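Protein-S-isoprenylcysteine O-methyltransferase (PDB 5V7P) catalyses the methylation of isoprenylated C-terminal cysteine residues of proteins in the endoplasmic reticulum membrane, using S-adenosyl-L-methionine as methyl donor. Local coordinates at residues A[42-45]-A[46-50]; A[11-14]-A[15-19]; A[269-273]-A[274-278]; A[260-263]-A[264-267]. All coordinates share one frame; numbering follows the deposited sequence.

Contact 1 (A[42-45]-A[46-50]); sequences VFFY and AVNVY. With MPG ([(Z)-octadec-9-enyl] (2R)-2,3-bis(oxidanyl)propanoate), chain Z.
F43 and V47, one helical turn apart, make the apolar contact: V47 CG2 lies over one face of the F43 ring, 4.2 Å from the ring centroid and 20° off the ring normal, which meets the criteria for a CH-pi interaction. The F43 ring is brought alongside the following turn because CG stands anti to the backbone N (chi1 -179°). Backbone hydrogen bonds run in the i to i+4 pattern. A46 N gives the shortest, 2.7 Å to V42 O; V47 N reaches F43 O and V49 N reaches Y45 O at 3.0 Å each, whereas N48 N to F44 O is weak at 3.4 Å. This regular pattern is that of the transmembrane helix 35-56, here at the surface of the protein. Aromatic and lipid contacts gather on Y45. F44 CD2 lies over the centre of one face of its ring, while C4 of the bound MPG octadecenyl chain passes the opposite face near the rim. The phenol end reaches the head-group side of that chain, with Y45 OH 3.3 Å from MPG C1. Y45 also touches F20 and I23 of helix 4-29, and V42 packs on F20 and on L73 and L77 of helix 59-84.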
loop_
_atom_site.group_PDB
_atom_site.type_symbol
_atom_site.label_atom_id
_atom_site.label_comp_id
_atom_site.label_asym_id
_atom_site.label_seq_id
_atom_site.Cartn_x
_atom_site.Cartn_y
_atom_site.Cartn_z
ATOM N N VAL A 42 -21.356 11.947 -16.523
ATOM C CA VAL A 42 -20.802 11.270 -15.356
ATOM C C VAL A 42 -20.468 12.280 -14.267
ATOM O O VAL A 42 -20.788 12.079 -13.089
ATOM C CB VAL A 42 -19.570 10.436 -15.759
ATOM C CG1 VAL A 42 -18.739 10.030 -14.537
ATOM C CG2 VAL A 42 -20.009 9.195 -16.528
ATOM N N PHE A 43 -19.817 13.383 -14.643
ATOM C CA PHE A 43 -19.488 14.413 -13.663
ATOM C C PHE A 43 -20.743 14.944 -12.982
ATOM O O PHE A 43 -20.769 15.114 -11.758
ATOM C CB PHE A 43 -18.720 15.549 -14.337
ATOM C CG PHE A 43 -18.315 16.648 -13.397
ATOM C CD1 PHE A 43 -17.189 16.516 -12.600
ATOM C CD2 PHE A 43 -19.057 17.815 -13.314
ATOM C CE1 PHE A 43 -16.811 17.527 -11.736
ATOM C CE2 PHE A 43 -18.684 18.829 -12.451
ATOM C CZ PHE A 43 -17.560 18.685 -11.661
ATOM N N PHE A 44 -21.799 15.201 -13.759
ATOM C CA PHE A 44 -23.049 15.690 -13.187
ATOM C C PHE A 44 -23.536 14.777 -12.067
ATOM O O PHE A 44 -23.845 15.238 -10.962
ATOM C CB PHE A 44 -24.109 15.810 -14.285
ATOM C CG PHE A 44 -25.486 16.139 -13.771
ATOM C CD1 PHE A 44 -25.851 17.449 -13.511
ATOM C CD2 PHE A 44 -26.419 15.136 -13.561
ATOM C CE1 PHE A 44 -27.118 17.752 -13.043
ATOM C CE2 PHE A 44 -27.686 15.432 -13.093
ATOM C CZ PHE A 44 -28.035 16.741 -12.835
ATOM N N TYR A 45 -23.610 13.472 -12.334
ATOM C CA TYR A 45 -24.114 12.545 -11.327
ATOM C C TYR A 45 -23.074 12.234 -10.259
ATOM O O TYR A 45 -23.441 11.883 -9.132
ATOM C CB TYR A 45 -24.600 11.258 -11.996
ATOM C CG TYR A 45 -25.991 11.387 -12.574
ATOM C CD1 TYR A 45 -27.093 11.536 -11.741
ATOM C CD2 TYR A 45 -26.205 11.368 -13.947
ATOM C CE1 TYR A 45 -28.365 11.660 -12.256
ATOM C CE2 TYR A 45 -27.479 11.490 -14.471
ATOM C CZ TYR A 45 -28.554 11.636 -13.619
ATOM O OH TYR A 45 -29.826 11.759 -14.126
ATOM N N ALA A 46 -21.785 12.359 -10.581
ATOM C CA ALA A 46 -20.761 12.241 -9.550
ATOM C C ALA A 46 -20.948 13.305 -8.476
ATOM O O ALA A 46 -20.701 13.055 -7.290
ATOM C CB ALA A 46 -19.370 12.349 -10.172
ATOM N N VAL A 47 -21.379 14.502 -8.875
ATOM C CA VAL A 47 -21.686 15.546 -7.903
ATOM C C VAL A 47 -22.889 15.147 -7.058
ATOM O O VAL A 47 -22.922 15.390 -5.845
ATOM C CB VAL A 47 -21.918 16.887 -8.622
ATOM C CG1 VAL A 47 -22.392 17.961 -7.645
ATOM C CG2 VAL A 47 -20.644 17.339 -9.321
ATOM N N ASN A 48 -23.891 14.523 -7.680
ATOM C CA ASN A 48 -25.095 14.149 -6.949
ATOM C C ASN A 48 -24.802 13.081 -5.903
ATOM O O ASN A 48 -25.337 13.137 -4.790
ATOM C CB ASN A 48 -26.171 13.672 -7.921
ATOM C CG ASN A 48 -26.782 14.809 -8.713
ATOM O OD1 ASN A 48 -26.326 15.133 -9.810
ATOM N ND2 ASN A 48 -27.818 15.426 -8.159
ATOM N N VAL A 49 -23.956 12.101 -6.234
ATOM C CA VAL A 49 -23.638 11.065 -5.258
ATOM C C VAL A 49 -22.797 11.646 -4.130
ATOM O O VAL A 49 -22.940 11.246 -2.969
ATOM C CB VAL A 49 -22.936 9.866 -5.928
ATOM C CG1 VAL A 49 -23.771 9.331 -7.085
ATOM C CG2 VAL A 49 -21.538 10.232 -6.407
ATOM N N TYR A 50 -21.921 12.604 -4.441
ATOM C CA TYR A 50 -21.105 13.222 -3.403
ATOM C C TYR A 50 -21.972 13.908 -2.353
ATOM O O TYR A 50 -21.692 13.818 -1.152
ATOM C CB TYR A 50 -20.131 14.224 -4.025
ATOM C CG TYR A 50 -19.268 14.950 -3.013
ATOM C CD1 TYR A 50 -19.699 16.133 -2.424
ATOM C CD2 TYR A 50 -18.023 14.454 -2.647
ATOM C CE1 TYR A 50 -18.915 16.800 -1.500
ATOM C CE2 TYR A 50 -17.231 15.116 -1.722
ATOM C CZ TYR A 50 -17.682 16.286 -1.152
ATOM O OH TYR A 50 -16.899 16.947 -0.231
HETATM C C2 MPG Z . -30.255 8.434 -14.928
HETATM C C3 MPG Z . -29.394 7.386 -14.227
HETATM C C4 MPG Z . -29.362 7.674 -12.729
HETATM C C5 MPG Z . -30.682 7.226 -12.105
HETATM C C6 MPG Z . -30.476 6.925 -10.623
HETATM C C7 MPG Z . -31.085 5.564 -10.297
HETATM C C8 MPG Z . -30.240 4.460 -10.930
HETATM C C9 MPG Z . -30.894 3.106 -10.665
HETATM C C10 MPG Z . -30.748 2.512 -9.498
HETATM C C11 MPG Z . -29.920 3.170 -8.397
HETATM O O1 MPG Z . -29.833 8.596 -17.269
HETATM C C1 MPG Z . -29.437 9.104 -16.029
HETATM C CXD MPG Z . -29.390 10.807 -18.423
HETATM O O2 MPG Z . -30.103 11.703 -19.227
HETATM C C21 MPG Z . -28.100 10.407 -19.137
HETATM O O3 MPG Z . -27.809 9.061 -18.882
HETATM O O4 MPG Z . -31.286 9.449 -18.746
HETATM C CX3 MPG Z . -30.255 9.576 -18.173
#

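Contact 2 (A[11-14]-A[15-19]); sequences QSFT and GSSLV. With MPG ([(Z)-octadec-9-enyl] (2R)-2,3-bis(oxidanyl)propanoate), chain T; MPG ([(Z)-octadec-9-enyl] (2R)-2,3-bis(oxidanyl)propanoate), chain Z.
S17 and F13 meet one turn apart in the transmembrane helix 4-29, where a serine side chain folds back on the helix backbone. S17 OG donates to F13 O at 2.8 Å, and S17 N donates to the same oxygen at 2.9 Å; the two donors come from opposite faces of the carbonyl plane, so that one carbonyl oxygen is gripped twice by a single residue. The hydroxyl gets there because OG sits beside its own backbone N, anti to the carbonyl carbon (chi1 -69°). From that position it also lies above the centre of one face of the F13 ring. Such a bond satisfies a polar group inside a membrane helix without any partner from another helix. The neighbouring rungs are ordinary: S16 N to S12 O and G15 N to Q11 O at 2.9 Å, L18 N to T14 O at 2.7 Å. Two other hydroxyls follow the same local strategy, S12 OG bonding to I8 O and T14 OG1 to L10 O, whereas S16 OG crosses to A69 O of helix 59-84. Further out, the F13 ring stacks with Y104 and touches L75, and S17 packs on V76. Lipid lies along another side of the helix. Q11 OE1 approaches C2 of MPG chain T, and a side chain on G15 would run into C13 of that lipid, whose tail passes close to the bare backbone. Beyond it, L18 CD2 and V19 CG2 each lie 3.8 Å from MPG chain Z, at C10 and C11 respectively.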
loop_
_atom_site.group_PDB
_atom_site.type_symbol
_atom_site.label_atom_id
_atom_site.label_comp_id
_atom_site.label_asym_id
_atom_site.label_seq_id
_atom_site.Cartn_x
_atom_site.Cartn_y
_atom_site.Cartn_z
ATOM N N GLN A 11 -22.266 -0.992 0.564
ATOM C CA GLN A 11 -23.454 -0.311 0.063
ATOM C C GLN A 11 -23.082 0.785 -0.928
ATOM O O GLN A 11 -23.704 0.914 -1.989
ATOM C CB GLN A 11 -24.252 0.272 1.227
ATOM C CG GLN A 11 -24.866 -0.770 2.146
ATOM C CD GLN A 11 -25.452 -0.160 3.405
ATOM O OE1 GLN A 11 -24.853 0.725 4.019
ATOM N NE2 GLN A 11 -26.633 -0.626 3.793
ATOM N N SER A 12 -22.066 1.585 -0.599
ATOM C CA SER A 12 -21.686 2.698 -1.464
ATOM C C SER A 12 -21.035 2.206 -2.751
ATOM O O SER A 12 -21.273 2.768 -3.826
ATOM C CB SER A 12 -20.744 3.639 -0.713
ATOM O OG SER A 12 -21.299 4.021 0.531
ATOM N N PHE A 13 -20.212 1.158 -2.663
ATOM C CA PHE A 13 -19.508 0.663 -3.841
ATOM C C PHE A 13 -20.479 0.081 -4.860
ATOM O O PHE A 13 -20.426 0.423 -6.047
ATOM C CB PHE A 13 -18.474 -0.380 -3.421
ATOM C CG PHE A 13 -17.764 -1.032 -4.573
ATOM C CD1 PHE A 13 -16.753 -0.368 -5.248
ATOM C CD2 PHE A 13 -18.097 -2.316 -4.970
ATOM C CE1 PHE A 13 -16.094 -0.970 -6.302
ATOM C CE2 PHE A 13 -17.442 -2.922 -6.025
ATOM C CZ PHE A 13 -16.440 -2.249 -6.692
ATOM N N THR A 14 -21.374 -0.803 -4.414
ATOM C CA THR A 14 -22.328 -1.419 -5.331
ATOM C C THR A 14 -23.389 -0.418 -5.771
ATOM O O THR A 14 -23.765 -0.381 -6.949
ATOM C CB THR A 14 -22.981 -2.638 -4.677
ATOM O OG1 THR A 14 -23.680 -2.235 -3.492
ATOM C CG2 THR A 14 -21.932 -3.680 -4.313
ATOM N N GLY A 15 -23.883 0.401 -4.841
ATOM C CA GLY A 15 -24.849 1.423 -5.211
ATOM C C GLY A 15 -24.310 2.364 -6.270
ATOM O O GLY A 15 -24.975 2.643 -7.271
ATOM N N SER A 16 -23.091 2.868 -6.063
ATOM C CA SER A 16 -22.463 3.716 -7.069
ATOM C C SER A 16 -22.248 2.951 -8.368
ATOM O O SER A 16 -22.459 3.491 -9.459
ATOM C CB SER A 16 -21.136 4.264 -6.539
ATOM O OG SER A 16 -20.482 5.052 -7.518
ATOM N N SER A 17 -21.834 1.686 -8.269
ATOM C CA SER A 17 -21.667 0.869 -9.466
ATOM C C SER A 17 -22.988 0.707 -10.206
ATOM O O SER A 17 -23.023 0.732 -11.442
ATOM C CB SER A 17 -21.092 -0.496 -9.092
ATOM O OG SER A 17 -19.751 -0.385 -8.647
ATOM N N LEU A 18 -24.086 0.539 -9.469
ATOM C CA LEU A 18 -25.389 0.382 -10.107
ATOM C C LEU A 18 -25.838 1.682 -10.763
ATOM O O LEU A 18 -26.373 1.667 -11.878
ATOM C CB LEU A 18 -26.420 -0.086 -9.080
ATOM C CG LEU A 18 -27.794 -0.479 -9.628
ATOM C CD1 LEU A 18 -27.703 -1.765 -10.434
ATOM C CD2 LEU A 18 -28.803 -0.620 -8.495
ATOM N N VAL A 19 -25.623 2.813 -10.089
ATOM C CA VAL A 19 -26.042 4.104 -10.634
ATOM C C VAL A 19 -25.384 4.344 -11.988
ATOM O O VAL A 19 -26.057 4.575 -13.000
ATOM C CB VAL A 19 -25.716 5.235 -9.641
ATOM C CG1 VAL A 19 -25.804 6.611 -10.306
ATOM C CG2 VAL A 19 -26.663 5.174 -8.452
HETATM C C2 MPG T . -26.565 1.046 6.989
HETATM C C3 MPG T . -26.867 2.468 7.463
HETATM C C4 MPG T . -27.963 3.121 6.622
HETATM C C5 MPG T . -27.493 3.266 5.176
HETATM C C6 MPG T . -27.767 4.673 4.649
HETATM C C7 MPG T . -28.098 4.597 3.158
HETATM C C8 MPG T . -27.523 5.796 2.400
HETATM C C9 MPG T . -26.886 5.362 1.081
HETATM C C10 MPG T . -25.931 4.455 1.070
HETATM C C11 MPG T . -25.285 4.016 -0.241
HETATM C C12 MPG T . -26.320 3.368 -1.159
HETATM C C13 MPG T . -26.253 4.027 -2.535
HETATM O O1 MPG T . -25.404 -0.759 8.046
HETATM C C1 MPG T . -25.273 0.575 7.650
HETATM C CXD MPG T . -25.662 -1.666 10.392
HETATM O O2 MPG T . -25.096 -1.357 11.635
HETATM C C21 MPG T . -25.701 -3.181 10.217
HETATM O O3 MPG T . -26.495 -3.505 9.108
HETATM O O4 MPG T . -23.673 -0.800 9.471
HETATM C CX3 MPG T . -24.818 -1.045 9.283
HETATM C C2 MPG Z . -30.255 8.434 -14.928
HETATM C C3 MPG Z . -29.394 7.386 -14.227
HETATM C C4 MPG Z . -29.362 7.674 -12.729
HETATM C C5 MPG Z . -30.682 7.226 -12.105
HETATM C C6 MPG Z . -30.476 6.925 -10.623
HETATM C C7 MPG Z . -31.085 5.564 -10.297
HETATM C C8 MPG Z . -30.240 4.460 -10.930
HETATM C C9 MPG Z . -30.894 3.106 -10.665
HETATM C C10 MPG Z . -30.748 2.512 -9.498
HETATM C C11 MPG Z . -29.920 3.170 -8.397
HETATM O O1 MPG Z . -29.833 8.596 -17.269
HETATM C C1 MPG Z . -29.437 9.104 -16.029
HETATM C CXD MPG Z . -29.390 10.807 -18.423
HETATM O O2 MPG Z . -30.103 11.703 -19.227
HETATM C C21 MPG Z . -28.100 10.407 -19.137
HETATM O O3 MPG Z . -27.809 9.061 -18.882
HETATM O O4 MPG Z . -31.286 9.449 -18.746
HETATM C CX3 MPG Z . -30.255 9.576 -18.173
#

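Contact 3 (A[269-273]-A[274-278]); sequences VGTGI and PFIEG. With D10 (decane), chain G.
A type II beta turn from I273 to I276 forms the bend of the loop that follows helix 260-268, and the loop lines a decane-binding pocket. Its closing bond, I276 N to I273 O, is weak at 3.3 Å, although the N-H...O angle is 155°. A stronger tie lies alongside: T271 OG1 donates to I276 O at 2.7 Å, with the donor tilted 26° from the carbonyl plane. The hydroxyl stands between the backbone N and the carbonyl carbon of T271 (chi1 61°), where OG1 also accepts a weak bond from I273 N. Replacing T271 by valine would remove the hydroxyl and would probably leave I276 O without this donor, loosening the hold between the two arms of the loop. On the apolar side, I273 and I276 lie side by side and point the same way, I273 CG2 being 3.6 Å from I276 CD1. Decane runs along the backbone: its C3 is 3.3 Å from T271 N and its C4 is 3.4 Å from I273 O. G270 suits this path, since a CB there would collide with decane C3. The loop is anchored by R208, which bonds V269 O and E277 O, and by a backbone bond between T271 and the S-adenosyl-L-methionine-binding H209. I273 and I276 pack on W240 of helix 231-258, whose NE1 bonds P274 O, while I273 also meets V213 and F216, and P274 meets Y217, of helix 210-225.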
loop_
_atom_site.group_PDB
_atom_site.type_symbol
_atom_site.label_atom_id
_atom_site.label_comp_id
_atom_site.label_asym_id
_atom_site.label_seq_id
_atom_site.Cartn_x
_atom_site.Cartn_y
_atom_site.Cartn_z
ATOM N N VAL A 269 10.390 -22.918 3.727
ATOM C CA VAL A 269 9.606 -22.168 2.755
ATOM C C VAL A 269 10.376 -20.921 2.349
ATOM O O VAL A 269 10.972 -20.242 3.194
ATOM C CB VAL A 269 8.220 -21.789 3.323
ATOM C CG1 VAL A 269 7.367 -21.108 2.260
ATOM C CG2 VAL A 269 7.511 -23.024 3.869
ATOM N N GLY A 270 10.363 -20.620 1.048
ATOM C CA GLY A 270 10.971 -19.404 0.550
ATOM C C GLY A 270 10.021 -18.220 0.606
ATOM O O GLY A 270 8.831 -18.356 0.883
ATOM N N THR A 271 10.575 -17.035 0.332
ATOM C CA THR A 271 9.778 -15.814 0.401
ATOM C C THR A 271 8.686 -15.805 -0.663
ATOM O O THR A 271 7.562 -15.360 -0.403
ATOM C CB THR A 271 10.674 -14.584 0.248
ATOM O OG1 THR A 271 11.324 -14.611 -1.030
ATOM C CG2 THR A 271 11.723 -14.535 1.355
ATOM N N GLY A 272 8.998 -16.279 -1.865
ATOM C CA GLY A 272 8.060 -16.296 -2.968
ATOM C C GLY A 272 8.370 -15.301 -4.063
ATOM O O GLY A 272 7.800 -15.413 -5.155
ATOM N N ILE A 273 9.245 -14.337 -3.816
ATOM C CA ILE A 273 9.682 -13.377 -4.826
ATOM C C ILE A 273 11.113 -13.729 -5.213
ATOM O O ILE A 273 11.959 -13.881 -4.325
ATOM C CB ILE A 273 9.597 -11.924 -4.321
ATOM C CG1 ILE A 273 8.135 -11.562 -4.040
ATOM C CG2 ILE A 273 10.201 -10.963 -5.353
ATOM C CD1 ILE A 273 7.922 -10.173 -3.466
ATOM N N PRO A 274 11.429 -13.865 -6.502
ATOM C CA PRO A 274 12.788 -14.276 -6.879
ATOM C C PRO A 274 13.845 -13.300 -6.381
ATOM O O PRO A 274 13.659 -12.081 -6.406
ATOM C CB PRO A 274 12.736 -14.308 -8.412
ATOM C CG PRO A 274 11.298 -14.460 -8.744
ATOM C CD PRO A 274 10.555 -13.721 -7.679
ATOM N N PHE A 275 14.968 -13.860 -5.927
ATOM C CA PHE A 275 16.163 -13.124 -5.522
ATOM C C PHE A 275 15.981 -12.337 -4.231
ATOM O O PHE A 275 16.821 -11.483 -3.915
ATOM C CB PHE A 275 16.643 -12.175 -6.628
ATOM C CG PHE A 275 16.981 -12.870 -7.912
ATOM C CD1 PHE A 275 18.254 -13.370 -8.129
ATOM C CD2 PHE A 275 16.027 -13.030 -8.901
ATOM C CE1 PHE A 275 18.568 -14.013 -9.309
ATOM C CE2 PHE A 275 16.334 -13.673 -10.083
ATOM C CZ PHE A 275 17.607 -14.166 -10.287
ATOM N N ILE A 276 14.915 -12.588 -3.476
ATOM C CA ILE A 276 14.725 -11.999 -2.153
ATOM C C ILE A 276 14.820 -13.117 -1.125
ATOM O O ILE A 276 13.976 -14.021 -1.099
ATOM C CB ILE A 276 13.385 -11.258 -2.045
ATOM C CG1 ILE A 276 13.368 -10.070 -3.017
ATOM C CG2 ILE A 276 13.140 -10.795 -0.605
ATOM C CD1 ILE A 276 12.125 -9.192 -2.948
ATOM N N GLU A 277 15.843 -13.050 -0.276
ATOM C CA GLU A 277 16.086 -14.100 0.704
ATOM C C GLU A 277 15.417 -13.828 2.042
ATOM O O GLU A 277 15.007 -14.775 2.723
ATOM C CB GLU A 277 17.592 -14.277 0.924
ATOM C CG GLU A 277 18.359 -14.753 -0.301
ATOM C CD GLU A 277 17.801 -16.039 -0.877
ATOM O OE1 GLU A 277 17.510 -16.072 -2.093
ATOM O OE2 GLU A 277 17.643 -17.013 -0.110
ATOM N N GLY A 278 15.291 -12.567 2.427
ATOM C CA GLY A 278 14.766 -12.212 3.727
ATOM C C GLY A 278 15.867 -11.950 4.734
ATOM O O GLY A 278 17.021 -11.678 4.393
HETATM C C1 D10 G . 13.848 -17.218 -0.466
HETATM C C2 D10 G . 13.799 -17.382 -1.981
HETATM C C3 D10 G . 12.341 -17.455 -2.426
HETATM C C4 D10 G . 12.252 -17.235 -3.935
HETATM C C5 D10 G . 11.032 -17.978 -4.470
HETATM C C6 D10 G . 10.754 -17.547 -5.908
HETATM C C7 D10 G . 10.025 -18.673 -6.639
HETATM C C8 D10 G . 9.084 -18.082 -7.686
HETATM C C9 D10 G . 7.700 -17.892 -7.073
HETATM C C10 D10 G . 7.011 -16.696 -7.727
#

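Contact 4 (A[260-263]-A[264-267]); sequences QQYC and DYQQ
Four i to i+4 pairs link 260-263 to 264-267 in one continuous helix, from D264 N to Q260 O at 2.7 Å with a nearly straight N-H...O angle of 171°, to a weak Q267 N to C263 O bond at its far end. On the exposed side, Q260 NE2 donates to D264 OD1 at 2.7 Å. The carboxylate is met from above its plane, while the oxygen lies close to the amide plane of Q260; the glutamine is bent at chi2 (68°), which swings its amide back over the following turn. An alanine at D264 would remove the carboxylate and would probably leave the Q260 amide without this acceptor, free to turn. On the buried side, Y262 and Y265 form an offset edge-to-face pair, the edge of Y265 directed at the Y262 face, with centroids 5.5 Å apart and planes at 67°. The closest carbons are Y262 CE1 and Y265 CD2, at 3.5 Å. Q266 comes to the Y262 ring from another direction, its NE2 at the ring edge 3.6 Å from CE2; that nitrogen is held by E251 OE1 and Y279 O. Y262 packs on L254 and L255 of helix 231-258, and Y265 OH bonds Y204 O. Y265 touches the bound S-adenosyl-L-homocysteine and so contributes to the wall of the cofactor pocket, with Y262 packed beside it against H209.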
loop_
_atom_site.group_PDB
_atom_site.type_symbol
_atom_site.label_atom_id
_atom_site.label_comp_id
_atom_site.label_asym_id
_atom_site.label_seq_id
_atom_site.Cartn_x
_atom_site.Cartn_y
_atom_site.Cartn_z
ATOM N N GLN A 260 12.842 -19.626 17.045
ATOM C CA GLN A 260 13.228 -20.754 16.203
ATOM C C GLN A 260 12.081 -21.226 15.321
ATOM O O GLN A 260 12.323 -21.793 14.250
ATOM C CB GLN A 260 13.732 -21.908 17.071
ATOM C CG GLN A 260 14.309 -23.081 16.284
ATOM C CD GLN A 260 15.609 -22.732 15.591
ATOM O OE1 GLN A 260 16.400 -21.936 16.094
ATOM N NE2 GLN A 260 15.833 -23.323 14.422
ATOM N N GLN A 261 10.833 -21.016 15.746
ATOM C CA GLN A 261 9.703 -21.413 14.911
ATOM C C GLN A 261 9.754 -20.722 13.555
ATOM O O GLN A 261 9.465 -21.342 12.525
ATOM C CB GLN A 261 8.382 -21.111 15.619
ATOM C CG GLN A 261 7.896 -22.228 16.533
ATOM C CD GLN A 261 8.713 -22.346 17.807
ATOM O OE1 GLN A 261 9.530 -23.256 17.955
ATOM N NE2 GLN A 261 8.487 -21.429 18.739
ATOM N N TYR A 262 10.125 -19.439 13.528
ATOM C CA TYR A 262 10.278 -18.761 12.247
ATOM C C TYR A 262 11.585 -19.140 11.566
ATOM O O TYR A 262 11.638 -19.199 10.332
ATOM C CB TYR A 262 10.210 -17.244 12.418
ATOM C CG TYR A 262 9.889 -16.546 11.118
ATOM C CD1 TYR A 262 8.585 -16.490 10.647
ATOM C CD2 TYR A 262 10.888 -15.967 10.346
ATOM C CE1 TYR A 262 8.280 -15.871 9.458
ATOM C CE2 TYR A 262 10.589 -15.341 9.149
ATOM C CZ TYR A 262 9.281 -15.299 8.711
ATOM O OH TYR A 262 8.964 -14.682 7.522
ATOM N N CYS A 263 12.640 -19.397 12.341
ATOM C CA CYS A 263 13.885 -19.875 11.749
ATOM C C CYS A 263 13.656 -21.182 10.999
ATOM O O CYS A 263 14.118 -21.349 9.866
ATOM C CB CYS A 263 14.950 -20.045 12.833
ATOM S SG CYS A 263 16.623 -20.295 12.194
ATOM N N ASP A 264 12.929 -22.120 11.614
ATOM C CA ASP A 264 12.583 -23.361 10.924
ATOM C C ASP A 264 11.710 -23.084 9.708
ATOM O O ASP A 264 11.817 -23.770 8.685
ATOM C CB ASP A 264 11.862 -24.313 11.880
ATOM C CG ASP A 264 12.705 -24.687 13.082
ATOM O OD1 ASP A 264 13.950 -24.643 12.981
ATOM O OD2 ASP A 264 12.119 -25.030 14.130
ATOM N N TYR A 265 10.829 -22.085 9.810
ATOM C CA TYR A 265 9.946 -21.734 8.704
ATOM C C TYR A 265 10.726 -21.164 7.525
ATOM O O TYR A 265 10.342 -21.377 6.369
ATOM C CB TYR A 265 8.899 -20.739 9.207
ATOM C CG TYR A 265 7.864 -20.302 8.196
ATOM C CD1 TYR A 265 7.153 -21.227 7.445
ATOM C CD2 TYR A 265 7.571 -18.956 8.023
ATOM C CE1 TYR A 265 6.195 -20.819 6.533
ATOM C CE2 TYR A 265 6.618 -18.541 7.119
ATOM C CZ TYR A 265 5.933 -19.473 6.378
ATOM O OH TYR A 265 4.984 -19.048 5.481
ATOM N N GLN A 266 11.824 -20.452 7.796
ATOM C CA GLN A 266 12.657 -19.920 6.723
ATOM C C GLN A 266 13.386 -21.026 5.972
ATOM O O GLN A 266 13.620 -20.899 4.764
ATOM C CB GLN A 266 13.665 -18.921 7.291
ATOM C CG GLN A 266 13.045 -17.624 7.773
ATOM C CD GLN A 266 14.040 -16.732 8.486
ATOM O OE1 GLN A 266 14.787 -17.183 9.354
ATOM N NE2 GLN A 266 14.061 -15.457 8.116
ATOM N N GLN A 267 13.757 -22.107 6.658
ATOM C CA GLN A 267 14.460 -23.202 5.999
ATOM C C GLN A 267 13.522 -24.054 5.153
ATOM O O GLN A 267 13.969 -24.682 4.186
ATOM C CB GLN A 267 15.158 -24.085 7.034
ATOM C CG GLN A 267 15.976 -23.321 8.064
ATOM C CD GLN A 267 17.067 -22.474 7.443
ATOM O OE1 GLN A 267 17.602 -22.810 6.386
ATOM N NE2 GLN A 267 17.397 -21.366 8.094
#

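Along the chain the order is contact 2, contact 1, contact 4, contact 3, and in space they form two pairs on opposite sides of the chain's centre. Contacts 1 and 2 sit on the consecutive helices 35-56 and 4-29, with centres 13 Å apart; they do not touch, but both meet the same lipid, MPG chain Z. Contacts 3 and 4 adjoin in sequence, helix 260-268 running into the turn-bearing loop, with centres 14 Å apart. Between the pairs, centres are 39 to 53 Å apart. One pair thus belongs to the lipid-facing N-terminal helices, the other to the C-terminal segment, probably cytoplasmic, beside the cofactor site.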